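Local coordinates for regulatory protein, TetR family (PDB 3BRU) that represses transcription of its own operon, probably by binding two operator sequences in the promoter, at residues 51-56 against 66-71; 80-85 against 142-147; 150-155 against 188-193; 182-187 against 210-215. One frame throughout, in Å; residues are numbered along the deposited sequence.

Contact 1 of 4, residues 51-56 against 66-71; sequences VGVDEI and SFYHYF
The carbonyl oxygen of F67, whose ring receives V53 across this contact, is gripped by two amides, with F71 N at 2.9 Å and Y70 N at 3.2 Å. Together they close the last turn of helix 64-70, and F71 then leaves helical geometry. The F67 side chain leaves its helix pointing opposite the backbone N (chi1 -178°), which turns a ring face to V53 on helix 53-60. The CG1 methyl of V53 stands over the ring centre, 4.1 Å from the centroid and 4° off the normal, a CH-pi contact; its CG2 lies 4.1 Å from CZ of F67. A forked valine suits this first turn, just after the N-cap G52, because both methyls can be spent on one ring. The two helices belong to the predicted helix-turn-helix motif, in which, as in other TetR-family repressors, helix 64-70 is probably the one that reads DNA. F71 backs the ring from behind, its CD2 3.9 Å above the opposite face and offset toward the rim, while F77 of helix 74-97 meets it edge-to-face. On the exposed flank the contact thins out: Y68 OH comes within 4.4 Å of V53 CG1.

Contact 2 of 4, residues 80-85 against 142-147; sequences ALIEAY and DDFRAA
Two helical segments approach with I82 and A147 as the nearest residues, their CA atoms 7.5 Å apart, near enough for an isoleucine on one side to pack against a methyl on the other. The contact joins the two parts of a TetR-family chain: helix 74-97, here within the DNA-binding HTH region, and helix 143-167 of the larger C-terminal helical domain. I82 does the reaching. Its CG1 lies beside the backbone N and its chain is extended beyond that (chi2 159°), which carries CD1 forward to 4.0 Å from CD2 of F144. The methyl approaches the phenyl ring obliquely. The same CD1 is 4.3 Å from CB of A147, so one methyl serves two partners, and the second branch, CG2, faces the carbonyl oxygen of A147 at 4.3 Å. Alanine suits its place because a small side chain lets the helices come close, and isoleucine because its longer arm reaches both A147 and F144. L133, L148 and V151 also pack on I82, while Y48 meets F144 edge-to-face. Farther out the chemistry turns polar. R145 gives a hydrogen bond through NH2 to L198 O of the second subunit, and within its own segment R145 NE forms a salt bridge with D142 OD2 at 3.2 Å, on the syn side but 31° out of the carboxylate plane, with an N-H...O angle of 160°.

Contact 3 of 4, residues 150-155 against 188-193; sequences GVLETW and GWEGAI
The close part of this contact is a single approach, the carboxylate of E190 against the rim of the W155 indole, with OE2 3.6 Å from CZ3. The oxygen comes in at the ring edge, near its plane, and carboxylate and indole planes are only 11° apart. E190 is placed there by a bend at chi2 (-66°), which folds the carboxylate round instead of letting the chain run straight. An aromatic C-H edge, faintly positive, is a tolerable neighbour for an acid oxygen but no substitute for a hydrogen bond. OE2 is buried with no partner anywhere in the model, a setting likely to raise the acid's pKa. Tryptophan suits its place because its long flat ring spans the wide gap between the helices and is covered on one face by V151 CG1, 3.4 Å above the plane and toward the rim. The remainder is loose: L152 CD2 comes no nearer than 4.4 Å to E190 OE2, and the backbones stand well apart, with 10.1 Å between the CA atoms of L152 and E190. The partly exposed T154 bonds back within its own helix, OG1 to G150 O at 3.1 Å. Two helices this far apart, bridged by a tryptophan and an acid buried against its edge, belong here to the all-helical C-terminal domain of a TetR-family regulator.

Contact 4 of 4, residues 182-187 against 210-215; sequences AEAFWI and RTFGRH
The phenyl ring of F212 is sandwiched: CD1 of F185 lies over one face, offset toward the rim, and CD2 of H215 lies over the centre of the other, 3.7 Å above the plane. F185 turns its edge to F212, making a T-shaped pair with centroids 5.7 Å apart and planes at 81°. A chi1 of -160° swings the ring of F212 away from its own N and brings its far end against helix 178-199. There CE1 comes to 3.6 Å from the backbone nitrogen of F185, and CZ packs against CB of the same residue at 3.8 Å. On the neighbouring position the CB of A184 is 4.1 Å from CE1 of F212, and a small alanine suits it by leaving the ring room to approach the main chain. Replacing F212 by an alanine would probably open a gap beside A184 and leave the F185 edge and the H215 imidazole without the ring between them. The two helices lie at the dimer interface: A184 packs on T211 of the second subunit, and H215 meets H215 of that subunit. In TetR-family dimers the last two helices commonly form a four-helix bundle with their mates, consistent with this arrangement. Across the contact itself the pairing is apolar and aromatic, implying that shape, dispersion and the weak electrostatics of edge on face hold these helices together.

How the contacts relate
The four contacts run as a chain of touching neighbours from the DNA-binding end to the dimer interface. Contact 1 meets contact 2 where F71 CE1 lies 3.6 Å from A80 CB, and their centres are 16 Å apart. Contacts 2 and 3 share helix 143-167 and pack through I82 CG2 and V151 CG2 at 3.7 Å, with Y85 on W155 beside them. Contacts 3 and 4 share helix 178-199, their centres 11 Å apart, with segments that alternate along the chain; both touch the second subunit. The ends, contacts 1 and 4, lie on opposite sides of the chain's centre, about 38 Å between centres, with no direct touch.

Contact 1 of 4, residues 51-56 against 66-71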
loop_
_atom_site.group_PDB
_atom_site.type_symbol
_atom_site.label_atom_id
_atom_site.label_comp_id
_atom_site.label_asym_id
_atom_site.label_seq_id
_atom_site.Cartn_x
_atom_site.Cartn_y
_atom_site.Cartn_z
ATOM N N VAL A 51 2.892 -6.705 16.416
ATOM C CA VAL A 51 4.075 -6.702 17.235
ATOM C C VAL A 51 3.770 -6.140 18.615
ATOM O O VAL A 51 3.401 -4.968 18.742
ATOM C CB VAL A 51 5.201 -5.903 16.539
ATOM C CG1 VAL A 51 6.417 -5.817 17.418
ATOM C CG2 VAL A 51 5.554 -6.563 15.207
ATOM N N GLY A 52 3.934 -6.971 19.648
ATOM C CA GLY A 52 3.733 -6.526 21.019
ATOM C C GLY A 52 5.025 -6.013 21.651
ATOM O O GLY A 52 6.127 -6.236 21.128
ATOM N N VAL A 53 4.882 -5.352 22.792
ATOM C CA VAL A 53 6.004 -4.831 23.545
ATOM C C VAL A 53 6.976 -5.920 23.998
ATOM O O VAL A 53 8.191 -5.715 23.952
ATOM C CB VAL A 53 5.517 -3.979 24.753
ATOM C CG1 VAL A 53 6.666 -3.596 25.713
ATOM C CG2 VAL A 53 4.781 -2.744 24.256
ATOM N N ASP A 54 6.469 -7.065 24.443
ATOM C CA ASP A 54 7.364 -8.125 24.879
ATOM C C ASP A 54 8.286 -8.600 23.774
ATOM O O ASP A 54 9.448 -8.872 24.027
ATOM C CB ASP A 54 6.606 -9.329 25.420
ATOM C CG ASP A 54 5.944 -9.060 26.752
ATOM O OD1 ASP A 54 6.293 -8.059 27.437
ATOM O OD2 ASP A 54 5.056 -9.882 27.125
ATOM N N GLU A 55 7.772 -8.719 22.560
ATOM C CA GLU A 55 8.609 -9.091 21.408
ATOM C C GLU A 55 9.729 -8.056 21.158
ATOM O O GLU A 55 10.865 -8.421 20.926
ATOM C CB GLU A 55 7.725 -9.324 20.168
ATOM C CG GLU A 55 8.439 -9.369 18.811
ATOM C CD GLU A 55 7.480 -9.670 17.609
ATOM O OE1 GLU A 55 6.334 -10.177 17.817
ATOM O OE2 GLU A 55 7.899 -9.428 16.436
ATOM N N ILE A 56 9.391 -6.771 21.229
ATOM C CA ILE A 56 10.382 -5.677 21.133
ATOM C C ILE A 56 11.458 -5.800 22.218
ATOM O O ILE A 56 12.651 -5.686 21.907
ATOM C CB ILE A 56 9.725 -4.244 21.211
ATOM C CG1 ILE A 56 8.803 -3.970 20.005
ATOM C CG2 ILE A 56 10.764 -3.121 21.424
ATOM C CD1 ILE A 56 9.388 -4.307 18.669
ATOM N N SER A 66 13.131 -0.118 31.492
ATOM C CA SER A 66 13.827 0.786 30.554
ATOM C C SER A 66 12.918 1.268 29.417
ATOM O O SER A 66 13.003 2.413 28.994
ATOM C CB SER A 66 15.077 0.143 29.965
ATOM O OG SER A 66 15.988 -0.164 30.983
ATOM N N PHE A 67 12.063 0.381 28.927
ATOM C CA PHE A 67 11.039 0.765 27.996
ATOM C C PHE A 67 10.148 1.858 28.600
ATOM O O PHE A 67 9.889 2.874 27.954
ATOM C CB PHE A 67 10.213 -0.455 27.561
ATOM C CG PHE A 67 9.166 -0.124 26.558
ATOM C CD1 PHE A 67 9.452 -0.169 25.202
ATOM C CD2 PHE A 67 7.901 0.301 26.968
ATOM C CE1 PHE A 67 8.481 0.156 24.259
ATOM C CE2 PHE A 67 6.902 0.651 26.017
ATOM C CZ PHE A 67 7.200 0.588 24.669
ATOM N N TYR A 68 9.688 1.669 29.837
ATOM C CA TYR A 68 8.739 2.649 30.430
ATOM C C TYR A 68 9.395 3.916 30.932
ATOM O O TYR A 68 8.728 4.911 31.147
ATOM C CB TYR A 68 7.755 2.018 31.438
ATOM C CG TYR A 68 6.777 1.117 30.711
ATOM C CD1 TYR A 68 5.844 1.650 29.804
ATOM C CD2 TYR A 68 6.844 -0.272 30.855
ATOM C CE1 TYR A 68 4.981 0.821 29.096
ATOM C CE2 TYR A 68 5.984 -1.114 30.157
ATOM C CZ TYR A 68 5.049 -0.570 29.286
ATOM O OH TYR A 68 4.196 -1.428 28.608
ATOM N N HIS A 69 10.714 3.888 31.051
ATOM C CA HIS A 69 11.480 5.085 31.311
ATOM C C HIS A 69 11.306 6.092 30.179
ATOM O O HIS A 69 11.166 7.292 30.420
ATOM C CB HIS A 69 12.959 4.728 31.450
ATOM C CG HIS A 69 13.835 5.903 31.774
ATOM N ND1 HIS A 69 13.806 6.534 33.003
ATOM C CD2 HIS A 69 14.763 6.560 31.036
ATOM C CE1 HIS A 69 14.688 7.522 33.011
ATOM N NE2 HIS A 69 15.279 7.561 31.828
ATOM N N TYR A 70 11.313 5.589 28.945
ATOM C CA TYR A 70 11.317 6.402 27.757
ATOM C C TYR A 70 9.935 6.576 27.150
ATOM O O TYR A 70 9.653 7.616 26.578
ATOM C CB TYR A 70 12.278 5.789 26.730
ATOM C CG TYR A 70 13.749 5.921 27.108
ATOM C CD1 TYR A 70 14.387 7.173 27.110
ATOM C CD2 TYR A 70 14.503 4.806 27.478
ATOM C CE1 TYR A 70 15.750 7.298 27.454
ATOM C CE2 TYR A 70 15.845 4.922 27.843
ATOM C CZ TYR A 70 16.466 6.168 27.816
ATOM O OH TYR A 70 17.782 6.284 28.153
ATOM N N PHE A 71 9.078 5.567 27.230
ATOM C CA PHE A 71 7.812 5.614 26.472
ATOM C C PHE A 71 6.683 5.309 27.408
ATOM O O PHE A 71 6.849 4.474 28.301
ATOM C CB PHE A 71 7.835 4.619 25.299
ATOM C CG PHE A 71 9.064 4.759 24.418
ATOM C CD1 PHE A 71 9.259 5.906 23.643
ATOM C CD2 PHE A 71 10.042 3.763 24.403
ATOM C CE1 PHE A 71 10.385 6.036 22.857
ATOM C CE2 PHE A 71 11.165 3.889 23.617
ATOM C CZ PHE A 71 11.338 5.017 22.836
#

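Contact 2 of 4, residues 80-85 against 142-147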
loop_
_atom_site.group_PDB
_atom_site.type_symbol
_atom_site.label_atom_id
_atom_site.label_comp_id
_atom_site.label_asym_id
_atom_site.label_seq_id
_atom_site.Cartn_x
_atom_site.Cartn_y
_atom_site.Cartn_z
ATOM N N ALA A 80 7.288 7.728 18.352
ATOM C CA ALA A 80 8.729 7.904 18.391
ATOM C C ALA A 80 9.393 7.201 17.214
ATOM O O ALA A 80 10.392 7.698 16.691
ATOM C CB ALA A 80 9.319 7.366 19.724
ATOM N N LEU A 81 8.873 6.033 16.825
ATOM C CA LEU A 81 9.436 5.307 15.676
ATOM C C LEU A 81 9.194 6.042 14.383
ATOM O O LEU A 81 10.051 6.037 13.539
ATOM C CB LEU A 81 8.921 3.863 15.557
ATOM C CG LEU A 81 9.280 2.917 16.692
ATOM C CD1 LEU A 81 8.487 1.615 16.545
ATOM C CD2 LEU A 81 10.777 2.668 16.748
ATOM N N ILE A 82 8.010 6.628 14.224
ATOM C CA ILE A 82 7.720 7.458 13.058
ATOM C C ILE A 82 8.682 8.670 13.002
ATOM O O ILE A 82 9.258 8.944 11.951
ATOM C CB ILE A 82 6.248 7.945 13.041
ATOM C CG1 ILE A 82 5.276 6.798 12.827
ATOM C CG2 ILE A 82 6.026 9.018 11.980
ATOM C CD1 ILE A 82 3.855 7.171 13.324
ATOM N N GLU A 83 8.860 9.379 14.120
ATOM C CA GLU A 83 9.856 10.473 14.192
ATOM C C GLU A 83 11.272 10.004 13.876
ATOM O O GLU A 83 12.030 10.727 13.236
ATOM C CB GLU A 83 9.819 11.187 15.538
ATOM C CG GLU A 83 8.545 11.972 15.731
ATOM C CD GLU A 83 8.231 12.351 17.202
ATOM O OE1 GLU A 83 8.777 11.727 18.164
ATOM O OE2 GLU A 83 7.416 13.296 17.398
ATOM N N ALA A 84 11.626 8.788 14.280
ATOM C CA ALA A 84 12.989 8.282 14.005
ATOM C C ALA A 84 13.171 7.970 12.524
ATOM O O ALA A 84 14.216 8.293 11.933
ATOM C CB ALA A 84 13.317 7.043 14.869
ATOM N N TYR A 85 12.146 7.341 11.947
ATOM C CA TYR A 85 12.099 6.967 10.543
ATOM C C TYR A 85 12.078 8.217 9.654
ATOM O O TYR A 85 12.800 8.298 8.674
ATOM C CB TYR A 85 10.893 6.074 10.278
ATOM C CG TYR A 85 10.910 5.442 8.908
ATOM C CD1 TYR A 85 11.611 4.249 8.675
ATOM C CD2 TYR A 85 10.256 6.044 7.841
ATOM C CE1 TYR A 85 11.624 3.650 7.412
ATOM C CE2 TYR A 85 10.276 5.474 6.569
ATOM C CZ TYR A 85 10.960 4.285 6.362
ATOM O OH TYR A 85 10.993 3.750 5.101
ATOM N N ASP A 142 -5.735 7.321 17.076
ATOM C CA ASP A 142 -5.903 8.381 16.055
ATOM C C ASP A 142 -4.797 9.451 15.901
ATOM O O ASP A 142 -4.724 10.082 14.854
ATOM C CB ASP A 142 -7.326 8.947 15.967
ATOM C CG ASP A 142 -8.131 8.333 14.751
ATOM O OD1 ASP A 142 -8.660 7.184 14.871
ATOM O OD2 ASP A 142 -8.231 8.997 13.669
ATOM N N ASP A 143 -3.920 9.594 16.900
ATOM C CA ASP A 143 -2.661 10.394 16.802
ATOM C C ASP A 143 -1.796 10.103 15.556
ATOM O O ASP A 143 -1.154 10.991 14.992
ATOM C CB ASP A 143 -1.776 10.109 18.024
ATOM C CG ASP A 143 -1.947 11.134 19.131
ATOM O OD1 ASP A 143 -2.917 11.921 19.070
ATOM O OD2 ASP A 143 -1.111 11.168 20.071
ATOM N N PHE A 144 -1.776 8.833 15.168
ATOM C CA PHE A 144 -0.960 8.343 14.081
ATOM C C PHE A 144 -1.342 8.963 12.727
ATOM O O PHE A 144 -0.454 9.216 11.922
ATOM C CB PHE A 144 -1.046 6.817 14.030
ATOM C CG PHE A 144 -0.260 6.129 15.113
ATOM C CD1 PHE A 144 -0.521 6.374 16.458
ATOM C CD2 PHE A 144 0.742 5.236 14.799
ATOM C CE1 PHE A 144 0.229 5.733 17.463
ATOM C CE2 PHE A 144 1.471 4.584 15.802
ATOM C CZ PHE A 144 1.199 4.830 17.128
ATOM N N ARG A 145 -2.632 9.229 12.493
ATOM C CA ARG A 145 -3.089 9.754 11.215
ATOM C C ARG A 145 -2.291 10.999 10.750
ATOM O O ARG A 145 -1.672 10.984 9.672
ATOM C CB ARG A 145 -4.611 10.007 11.223
ATOM C CG ARG A 145 -5.256 10.016 9.820
ATOM C CD ARG A 145 -6.838 10.145 9.824
ATOM N NE ARG A 145 -7.505 9.045 10.551
ATOM C CZ ARG A 145 -7.692 7.813 10.070
ATOM N NH1 ARG A 145 -8.276 6.863 10.808
ATOM N NH2 ARG A 145 -7.292 7.510 8.848
ATOM N N ALA A 146 -2.283 12.043 11.570
ATOM C CA ALA A 146 -1.596 13.283 11.248
ATOM C C ALA A 146 -0.083 13.081 11.190
ATOM O O ALA A 146 0.617 13.725 10.386
ATOM C CB ALA A 146 -1.952 14.353 12.280
ATOM N N ALA A 147 0.433 12.196 12.046
ATOM C CA ALA A 147 1.864 11.965 12.076
ATOM C C ALA A 147 2.272 11.273 10.777
ATOM O O ALA A 147 3.228 11.697 10.129
ATOM C CB ALA A 147 2.253 11.159 13.277
#

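Contact 3 of 4, residues 150-155 against 188-193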
loop_
_atom_site.group_PDB
_atom_site.type_symbol
_atom_site.label_atom_id
_atom_site.label_comp_id
_atom_site.label_asym_id
_atom_site.label_seq_id
_atom_site.Cartn_x
_atom_site.Cartn_y
_atom_site.Cartn_z
ATOM N N GLY A 150 1.831 13.647 7.772
ATOM C CA GLY A 150 2.866 14.673 7.849
ATOM C C GLY A 150 4.149 14.252 7.157
ATOM O O GLY A 150 4.731 15.034 6.387
ATOM N N VAL A 151 4.598 13.023 7.415
ATOM C CA VAL A 151 5.841 12.503 6.833
ATOM C C VAL A 151 5.742 12.397 5.282
ATOM O O VAL A 151 6.639 12.839 4.552
ATOM C CB VAL A 151 6.165 11.131 7.442
ATOM C CG1 VAL A 151 7.349 10.507 6.795
ATOM C CG2 VAL A 151 6.380 11.237 8.982
ATOM N N LEU A 152 4.640 11.826 4.799
ATOM C CA LEU A 152 4.357 11.679 3.376
ATOM C C LEU A 152 4.308 13.019 2.627
ATOM O O LEU A 152 4.828 13.154 1.521
ATOM C CB LEU A 152 3.018 10.938 3.205
ATOM C CG LEU A 152 3.018 9.408 3.474
ATOM C CD1 LEU A 152 1.574 8.824 3.647
ATOM C CD2 LEU A 152 3.780 8.648 2.403
ATOM N N GLU A 153 3.647 13.999 3.224
ATOM C CA GLU A 153 3.601 15.327 2.666
ATOM C C GLU A 153 4.976 15.966 2.620
ATOM O O GLU A 153 5.260 16.692 1.677
ATOM C CB GLU A 153 2.581 16.182 3.392
ATOM C CG GLU A 153 1.181 15.924 2.833
ATOM C CD GLU A 153 0.077 16.418 3.759
ATOM O OE1 GLU A 153 0.419 16.994 4.828
ATOM O OE2 GLU A 153 -1.127 16.217 3.433
ATOM N N THR A 154 5.838 15.681 3.588
ATOM C CA THR A 154 7.219 16.147 3.504
ATOM C C THR A 154 7.934 15.576 2.294
ATOM O O THR A 154 8.581 16.315 1.536
ATOM C CB THR A 154 8.033 15.818 4.796
ATOM O OG1 THR A 154 7.425 16.512 5.889
ATOM C CG2 THR A 154 9.534 16.269 4.686
ATOM N N TRP A 155 7.821 14.260 2.114
ATOM C CA TRP A 155 8.419 13.594 0.986
ATOM C C TRP A 155 7.923 14.172 -0.342
ATOM O O TRP A 155 8.733 14.396 -1.278
ATOM C CB TRP A 155 8.149 12.116 1.071
ATOM C CG TRP A 155 8.773 11.439 2.267
ATOM C CD1 TRP A 155 9.753 11.939 3.110
ATOM C CD2 TRP A 155 8.486 10.118 2.736
ATOM N NE1 TRP A 155 10.065 11.008 4.080
ATOM C CE2 TRP A 155 9.312 9.882 3.872
ATOM C CE3 TRP A 155 7.605 9.098 2.306
ATOM C CZ2 TRP A 155 9.270 8.678 4.592
ATOM C CZ3 TRP A 155 7.571 7.892 3.017
ATOM C CH2 TRP A 155 8.399 7.693 4.144
ATOM N N GLY A 188 2.239 5.782 -5.964
ATOM C CA GLY A 188 2.657 4.606 -6.716
ATOM C C GLY A 188 3.831 3.865 -6.124
ATOM O O GLY A 188 3.849 2.618 -6.109
ATOM N N TRP A 189 4.803 4.624 -5.617
ATOM C CA TRP A 189 6.006 4.032 -4.983
ATOM C C TRP A 189 5.734 3.230 -3.714
ATOM O O TRP A 189 6.319 2.215 -3.488
ATOM C CB TRP A 189 7.025 5.129 -4.721
ATOM C CG TRP A 189 8.285 4.679 -4.125
ATOM C CD1 TRP A 189 8.733 4.970 -2.880
ATOM C CD2 TRP A 189 9.279 3.858 -4.736
ATOM N NE1 TRP A 189 9.967 4.391 -2.668
ATOM C CE2 TRP A 189 10.321 3.693 -3.794
ATOM C CE3 TRP A 189 9.382 3.212 -5.981
ATOM C CZ2 TRP A 189 11.476 2.929 -4.067
ATOM C CZ3 TRP A 189 10.531 2.451 -6.252
ATOM C CH2 TRP A 189 11.558 2.318 -5.294
ATOM N N GLU A 190 4.828 3.706 -2.879
ATOM C CA GLU A 190 4.396 2.930 -1.715
ATOM C C GLU A 190 3.685 1.617 -2.109
ATOM O O GLU A 190 3.800 0.603 -1.394
ATOM C CB GLU A 190 3.504 3.780 -0.792
ATOM C CG GLU A 190 4.235 4.842 0.015
ATOM C CD GLU A 190 5.215 4.274 1.072
ATOM O OE1 GLU A 190 5.079 3.094 1.509
ATOM O OE2 GLU A 190 6.148 5.015 1.463
ATOM N N GLY A 191 2.962 1.638 -3.234
ATOM C CA GLY A 191 2.257 0.459 -3.723
ATOM C C GLY A 191 3.203 -0.519 -4.377
ATOM O O GLY A 191 2.976 -1.741 -4.334
ATOM N N ALA A 192 4.256 0.011 -5.023
ATOM C CA ALA A 192 5.355 -0.814 -5.562
ATOM C C ALA A 192 6.128 -1.530 -4.423
ATOM O O ALA A 192 6.421 -2.717 -4.517
ATOM C CB ALA A 192 6.284 0.026 -6.431
ATOM N N ILE A 193 6.428 -0.806 -3.344
ATOM C CA ILE A 193 7.040 -1.408 -2.162
ATOM C C ILE A 193 6.165 -2.492 -1.535
ATOM O O ILE A 193 6.664 -3.573 -1.212
ATOM C CB ILE A 193 7.461 -0.375 -1.129
ATOM C CG1 ILE A 193 8.722 0.339 -1.600
ATOM C CG2 ILE A 193 7.786 -1.054 0.223
ATOM C CD1 ILE A 193 8.805 1.724 -1.022
#

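Contact 4 of 4, residues 182-187 against 210-215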
loop_
_atom_site.group_PDB
_atom_site.type_symbol
_atom_site.label_atom_id
_atom_site.label_comp_id
_atom_site.label_asym_id
_atom_site.label_seq_id
_atom_site.Cartn_x
_atom_site.Cartn_y
_atom_site.Cartn_z
ATOM N N ALA A 182 4.318 14.708 -8.045
ATOM C CA ALA A 182 4.966 14.299 -6.789
ATOM C C ALA A 182 4.038 13.412 -5.957
ATOM O O ALA A 182 4.492 12.456 -5.345
ATOM C CB ALA A 182 5.416 15.518 -5.978
ATOM N N GLU A 183 2.737 13.755 -5.928
ATOM C CA GLU A 183 1.786 12.993 -5.194
ATOM C C GLU A 183 1.577 11.657 -5.886
ATOM O O GLU A 183 1.551 10.620 -5.221
ATOM C CB GLU A 183 0.456 13.737 -5.022
ATOM C CG GLU A 183 -0.490 12.945 -4.112
ATOM C CD GLU A 183 -1.844 13.591 -3.909
ATOM O OE1 GLU A 183 -2.155 14.569 -4.632
ATOM O OE2 GLU A 183 -2.609 13.106 -3.040
ATOM N N ALA A 184 1.413 11.665 -7.206
ATOM C CA ALA A 184 1.281 10.398 -7.916
ATOM C C ALA A 184 2.522 9.510 -7.747
ATOM O O ALA A 184 2.351 8.322 -7.524
ATOM C CB ALA A 184 0.949 10.598 -9.372
ATOM N N PHE A 185 3.750 10.074 -7.803
ATOM C CA PHE A 185 4.967 9.299 -7.477
ATOM C C PHE A 185 4.893 8.573 -6.113
ATOM O O PHE A 185 5.152 7.373 -6.049
ATOM C CB PHE A 185 6.276 10.125 -7.530
ATOM C CG PHE A 185 7.517 9.296 -7.230
ATOM C CD1 PHE A 185 8.152 8.586 -8.242
ATOM C CD2 PHE A 185 7.990 9.149 -5.932
ATOM C CE1 PHE A 185 9.276 7.778 -7.967
ATOM C CE2 PHE A 185 9.099 8.332 -5.646
ATOM C CZ PHE A 185 9.748 7.651 -6.675
ATOM N N TRP A 186 4.559 9.292 -5.042
ATOM C CA TRP A 186 4.532 8.684 -3.702
ATOM C C TRP A 186 3.386 7.687 -3.475
ATOM O O TRP A 186 3.575 6.662 -2.768
ATOM C CB TRP A 186 4.661 9.748 -2.580
ATOM C CG TRP A 186 6.101 10.220 -2.525
ATOM C CD1 TRP A 186 6.611 11.346 -3.091
ATOM C CD2 TRP A 186 7.217 9.502 -1.968
ATOM N NE1 TRP A 186 7.990 11.389 -2.912
ATOM C CE2 TRP A 186 8.380 10.267 -2.228
ATOM C CE3 TRP A 186 7.344 8.280 -1.269
ATOM C CZ2 TRP A 186 9.656 9.876 -1.785
ATOM C CZ3 TRP A 186 8.616 7.877 -0.852
ATOM C CH2 TRP A 186 9.749 8.678 -1.109
ATOM N N ILE A 187 2.223 7.957 -4.084
ATOM C CA ILE A 187 1.121 6.970 -4.132
ATOM C C ILE A 187 1.635 5.663 -4.792
ATOM O O ILE A 187 1.495 4.577 -4.242
ATOM C CB ILE A 187 -0.125 7.478 -4.946
ATOM C CG1 ILE A 187 -0.895 8.604 -4.232
ATOM C CG2 ILE A 187 -1.029 6.290 -5.362
ATOM C CD1 ILE A 187 -1.959 9.288 -5.114
ATOM N N ARG A 210 9.560 2.149 -14.556
ATOM C CA ARG A 210 9.582 2.048 -15.993
ATOM C C ARG A 210 8.364 2.759 -16.575
ATOM O O ARG A 210 8.473 3.562 -17.486
ATOM C CB ARG A 210 9.581 0.579 -16.379
ATOM C CG ARG A 210 9.961 0.299 -17.814
ATOM C CD ARG A 210 10.302 -1.210 -18.058
ATOM N NE ARG A 210 11.473 -1.693 -17.293
ATOM C CZ ARG A 210 11.461 -2.674 -16.378
ATOM N NH1 ARG A 210 10.329 -3.338 -16.077
ATOM N NH2 ARG A 210 12.601 -2.998 -15.761
ATOM N N THR A 211 7.193 2.476 -16.018
ATOM C CA THR A 211 5.935 3.058 -16.511
ATOM C C THR A 211 5.779 4.532 -16.110
ATOM O O THR A 211 5.414 5.352 -16.935
ATOM C CB THR A 211 4.752 2.146 -16.151
ATOM O OG1 THR A 211 4.978 0.874 -16.786
ATOM C CG2 THR A 211 3.419 2.710 -16.617
ATOM N N PHE A 212 6.161 4.876 -14.889
ATOM C CA PHE A 212 6.149 6.280 -14.419
ATOM C C PHE A 212 7.096 7.194 -15.198
ATOM O O PHE A 212 6.786 8.370 -15.418
ATOM C CB PHE A 212 6.481 6.363 -12.931
ATOM C CG PHE A 212 6.025 7.640 -12.292
ATOM C CD1 PHE A 212 4.736 7.747 -11.749
ATOM C CD2 PHE A 212 6.866 8.753 -12.238
ATOM C CE1 PHE A 212 4.285 8.947 -11.187
ATOM C CE2 PHE A 212 6.423 9.958 -11.679
ATOM C CZ PHE A 212 5.134 10.051 -11.138
ATOM N N GLY A 213 8.243 6.646 -15.603
ATOM C CA GLY A 213 9.274 7.362 -16.393
ATOM C C GLY A 213 8.795 7.943 -17.723
ATOM O O GLY A 213 9.424 8.864 -18.253
ATOM N N ARG A 214 7.678 7.414 -18.241
ATOM C CA ARG A 214 7.009 7.907 -19.445
ATOM C C ARG A 214 6.431 9.302 -19.267
ATOM O O ARG A 214 6.170 9.990 -20.250
ATOM C CB ARG A 214 5.814 7.023 -19.807
ATOM C CG ARG A 214 6.068 5.569 -20.072
ATOM C CD ARG A 214 6.847 5.363 -21.283
ATOM N NE ARG A 214 6.468 4.104 -21.916
ATOM C CZ ARG A 214 5.938 3.996 -23.140
ATOM N NH1 ARG A 214 5.660 2.783 -23.613
ATOM N NH2 ARG A 214 5.702 5.077 -23.901
ATOM N N HIS A 215 6.174 9.697 -18.024
ATOM C CA HIS A 215 5.648 11.038 -17.743
ATOM C C HIS A 215 6.669 12.132 -18.066
ATOM O O HIS A 215 6.307 13.289 -18.143
ATOM C CB HIS A 215 5.194 11.184 -16.283
ATOM C CG HIS A 215 3.984 10.370 -15.927
ATOM N ND1 HIS A 215 2.744 10.595 -16.485
ATOM C CD2 HIS A 215 3.817 9.359 -15.037
ATOM C CE1 HIS A 215 1.868 9.752 -15.960
ATOM N NE2 HIS A 215 2.492 8.992 -15.077
#